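Local atomic coordinates of polyphenol oxidase, chloroplastic (Malus domestica, PDB entry 6ELV), a protein that oxidises mono- and o-diphenols to o-diquinones as a tyrosinase-family enzyme, and is represented here by its recombinantly expressed C-terminal domain. Residues I54-D59 against G132-G137. Residues are numbered along the deposited sequence; the frame is centred on the assembly and turned at random.
Sequences IEFDRD and GAVKIG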
ATOM      1  N   ILE A  54      -8.941   6.138  -0.718  1.00 10.36           N
ATOM      2  CA  ILE A  54      -8.240   6.869  -1.768  1.00  9.83           C
ATOM      3  C   ILE A  54      -9.200   7.906  -2.330  1.00 10.28           C
ATOM      4  O   ILE A  54     -10.254   7.553  -2.871  1.00 12.59           O
ATOM      5  CB  ILE A  54      -7.776   5.906  -2.866  1.00  9.71           C
ATOM      6  CG1 ILE A  54      -6.849   4.825  -2.306  1.00  9.98           C
ATOM      7  CG2 ILE A  54      -7.130   6.660  -4.020  1.00 10.95           C
ATOM      8  CD1 ILE A  54      -6.558   3.731  -3.311  1.00  9.88           C
ATOM      9  N   GLU A  55      -8.849   9.184  -2.207  1.00 10.02           N
ATOM     10  CA  GLU A  55      -9.797  10.234  -2.546  1.00  9.91           C
ATOM     11  C   GLU A  55      -9.122  11.331  -3.350  1.00  9.27           C
ATOM     12  O   GLU A  55      -8.015  11.768  -3.020  1.00  9.97           O
ATOM     13  CB  GLU A  55     -10.423  10.815  -1.290  1.00 11.74           C
ATOM     14  CG  GLU A  55     -11.572  11.715  -1.573  1.00 16.02           C
ATOM     15  CD  GLU A  55     -12.212  12.183  -0.303  1.00 21.68           C
ATOM     16  OE1 GLU A  55     -12.580  11.325   0.527  1.00 24.55           O
ATOM     17  OE2 GLU A  55     -12.302  13.414  -0.115  1.00 23.83           O
ATOM     18  N   PHE A  56      -9.812  11.794  -4.391  1.00  9.59           N
ATOM     19  CA  PHE A  56      -9.245  12.754  -5.330  1.00  9.69           C
ATOM     20  C   PHE A  56     -10.381  13.326  -6.168  1.00  9.04           C
ATOM     21  O   PHE A  56     -11.482  12.771  -6.218  1.00  9.03           O
ATOM     22  CB  PHE A  56      -8.199  12.095  -6.245  1.00  9.92           C
ATOM     23  CG  PHE A  56      -8.715  10.872  -6.948  1.00  9.71           C
ATOM     24  CD1 PHE A  56      -8.692   9.628  -6.332  1.00  9.74           C
ATOM     25  CD2 PHE A  56      -9.287  10.975  -8.210  1.00 11.40           C
ATOM     26  CE1 PHE A  56      -9.204   8.526  -6.969  1.00 11.62           C
ATOM     27  CE2 PHE A  56      -9.796   9.864  -8.853  1.00 12.91           C
ATOM     28  CZ  PHE A  56      -9.755   8.642  -8.225  1.00 13.13           C
ATOM     29  N   ASP A  57     -10.097  14.440  -6.833  1.00  9.02           N
ATOM     30  CA  ASP A  57     -11.049  15.027  -7.768  1.00  9.31           C
ATOM     31  C   ASP A  57     -11.041  14.215  -9.058  1.00  8.62           C
ATOM     32  O   ASP A  57      -9.979  13.948  -9.624  1.00  9.16           O
ATOM     33  CB  ASP A  57     -10.673  16.472  -8.094  1.00 10.91           C
ATOM     34  CG  ASP A  57     -11.023  17.457  -6.988  1.00 13.14           C
ATOM     35  OD1 ASP A  57     -11.517  17.065  -5.918  1.00 14.51           O
ATOM     36  OD2 ASP A  57     -10.774  18.658  -7.202  1.00 18.89           O
ATOM     37  N   ARG A  58     -12.232  13.880  -9.562  1.00  8.88           N
ATOM     38  CA  ARG A  58     -12.328  13.031 -10.744  1.00  8.74           C
ATOM     39  C   ARG A  58     -11.715  13.663 -11.987  1.00  8.52           C
ATOM     40  O   ARG A  58     -11.265  12.932 -12.875  1.00  9.33           O
ATOM     41  CB  ARG A  58     -13.781  12.651 -10.998  1.00  9.01           C
ATOM     42  CG  ARG A  58     -14.314  11.669  -9.979  1.00  9.12           C
ATOM     43  CD  ARG A  58     -15.821  11.474 -10.139  1.00 10.40           C
ATOM     44  NE  ARG A  58     -16.360  10.575  -9.121  1.00 10.36           N
ATOM     45  CZ  ARG A  58     -16.583   9.276  -9.288  1.00  9.24           C
ATOM     46  NH1 ARG A  58     -16.359   8.701 -10.461  1.00  9.46           N
ATOM     47  NH2 ARG A  58     -17.057   8.553  -8.285  1.00 10.97           N
ATOM     48  N   ASP A  59     -11.667  14.999 -12.070  1.00  9.64           N
ATOM     49  CA  ASP A  59     -11.080  15.667 -13.230  1.00 10.34           C
ATOM     50  C   ASP A  59      -9.560  15.780 -13.162  1.00  9.82           C
ATOM     51  O   ASP A  59      -8.965  16.432 -14.026  1.00 11.47           O
ATOM     52  CB  ASP A  59     -11.735  17.032 -13.499  1.00 11.95           C
ATOM     53  CG  ASP A  59     -11.538  18.038 -12.374  1.00 13.13           C
ATOM     54  OD1 ASP A  59     -10.700  17.826 -11.477  1.00 14.50           O
ATOM     55  OD2 ASP A  59     -12.245  19.063 -12.392  1.00 15.54           O
ATOM     56  N   GLY A 132      -1.016  13.754  -9.878  1.00  9.26           N
ATOM     57  CA  GLY A 132      -2.310  14.008  -9.293  1.00  9.95           C
ATOM     58  C   GLY A 132      -2.309  14.117  -7.784  1.00  9.28           C
ATOM     59  O   GLY A 132      -1.654  13.325  -7.101  1.00 11.80           O
ATOM     60  N   ALA A 133      -3.066  15.071  -7.255  1.00 10.09           N
ATOM     61  CA  ALA A 133      -3.260  15.193  -5.817  1.00 10.53           C
ATOM     62  C   ALA A 133      -4.206  14.103  -5.339  1.00  9.14           C
ATOM     63  O   ALA A 133      -5.298  13.938  -5.884  1.00 11.31           O
ATOM     64  CB  ALA A 133      -3.864  16.557  -5.497  1.00 13.06           C
ATOM     65  N   VAL A 134      -3.789  13.359  -4.322  1.00  9.49           N
ATOM     66  CA  VAL A 134      -4.584  12.249  -3.820  1.00  9.74           C
ATOM     67  C   VAL A 134      -4.383  12.130  -2.316  1.00  8.87           C
ATOM     68  O   VAL A 134      -3.280  12.341  -1.801  1.00 10.23           O
ATOM     69  CB  VAL A 134      -4.258  10.947  -4.589  1.00 10.43           C
ATOM     70  CG1 VAL A 134      -2.829  10.499  -4.351  1.00 11.29           C
ATOM     71  CG2 VAL A 134      -5.231   9.836  -4.218  1.00 10.96           C
ATOM     72  N   LYS A 135      -5.466  11.799  -1.619  1.00  9.09           N
ATOM     73  CA  LYS A 135      -5.461  11.453  -0.208  1.00  9.33           C
ATOM     74  C   LYS A 135      -5.501   9.939  -0.076  1.00  8.75           C
ATOM     75  O   LYS A 135      -6.213   9.254  -0.816  1.00 10.30           O
ATOM     76  CB  LYS A 135      -6.679  12.054   0.507  1.00 10.98           C
ATOM     77  CG  LYS A 135      -6.943  11.479   1.901  1.00 17.40           C
ATOM     78  CD  LYS A 135      -8.281  11.917   2.469  1.00 18.44           C
ATOM     79  CE  LYS A 135      -8.898  10.862   3.362  1.00 22.18           C
ATOM     80  NZ  LYS A 135      -9.640   9.797   2.616  1.00 22.98           N
ATOM     81  N   ILE A 136      -4.724   9.422   0.867  1.00  8.63           N
ATOM     82  CA  ILE A 136      -4.721   8.009   1.221  1.00  9.61           C
ATOM     83  C   ILE A 136      -5.299   7.901   2.627  1.00  9.11           C
ATOM     84  O   ILE A 136      -4.757   8.491   3.570  1.00 10.41           O
ATOM     85  CB  ILE A 136      -3.295   7.432   1.189  1.00 10.30           C
ATOM     86  CG1 ILE A 136      -2.581   7.734  -0.135  1.00 10.55           C
ATOM     87  CG2 ILE A 136      -3.335   5.937   1.508  1.00 12.05           C
ATOM     88  CD1 ILE A 136      -3.217   7.084  -1.332  1.00 12.28           C
ATOM     89  N   GLY A 137      -6.391   7.152   2.774  1.00  9.35           N
ATOM     90  CA  GLY A 137      -7.100   7.060   4.038  1.00 11.05           C
ATOM     91  C   GLY A 137      -6.454   6.151   5.064  1.00 12.24           C
ATOM     92  O   GLY A 137      -6.476   6.462   6.258  1.00 14.93           O
TER
HETATM   93  O   HOH W   1      -7.446  15.589  -6.518  1.00 15.89           O
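E55 and K135 face each other as an antiparallel hydrogen-bonded pair. The bond from K135 N to E55 O is 2.9 Å long and straight at 180°. Its companion, E55 N to K135 O at 3.0 Å, is more bent, at 158°. Beyond this pair the backbones separate toward D57, where a water takes the place of a direct bond: it accepts from D57 N and donates to A133 O, 2.8 Å away.

The K135 side chain can be traced outward from its CB, which rests 3.8 Å from E55 O. CG stands anti to the backbone N (chi1 166°), and the chain then bends at its last two torsions, bringing NZ to 4.1 Å from E55 CB. There NZ makes a long salt bridge to E55 OE1 at 3.9 Å, while its hydrogen bond goes to G53 O. A lysine suits this partly exposed strand position because its long aliphatic chain can carry the charged end back over the neighbouring strand. The extended E55 sets its carboxylate between two lysines, since OE2 also pairs with K99.

The other face is apolar. V134 CG2 sits 3.7 Å from I54 CG2, the two branched side chains lying side by side, and 4.1 Å from F56 CD1, which it meets obliquely. Beta-branched residues suit extended backbone and fill this buried layer compactly, and the F56 ring adds a flat apolar surface beside V134 and reaches V62.

The contact thus joins strands 48-57 and 135-142 inside an antiparallel sheet. Strand 99-107 flanks 48-57 on its other edge, through backbone bonds of I54 with T102 and F56 with M100. The apolar face packs on V62 and F64 of strand 62-70 and F87 of strand 82-89, members of the domain's second sheet.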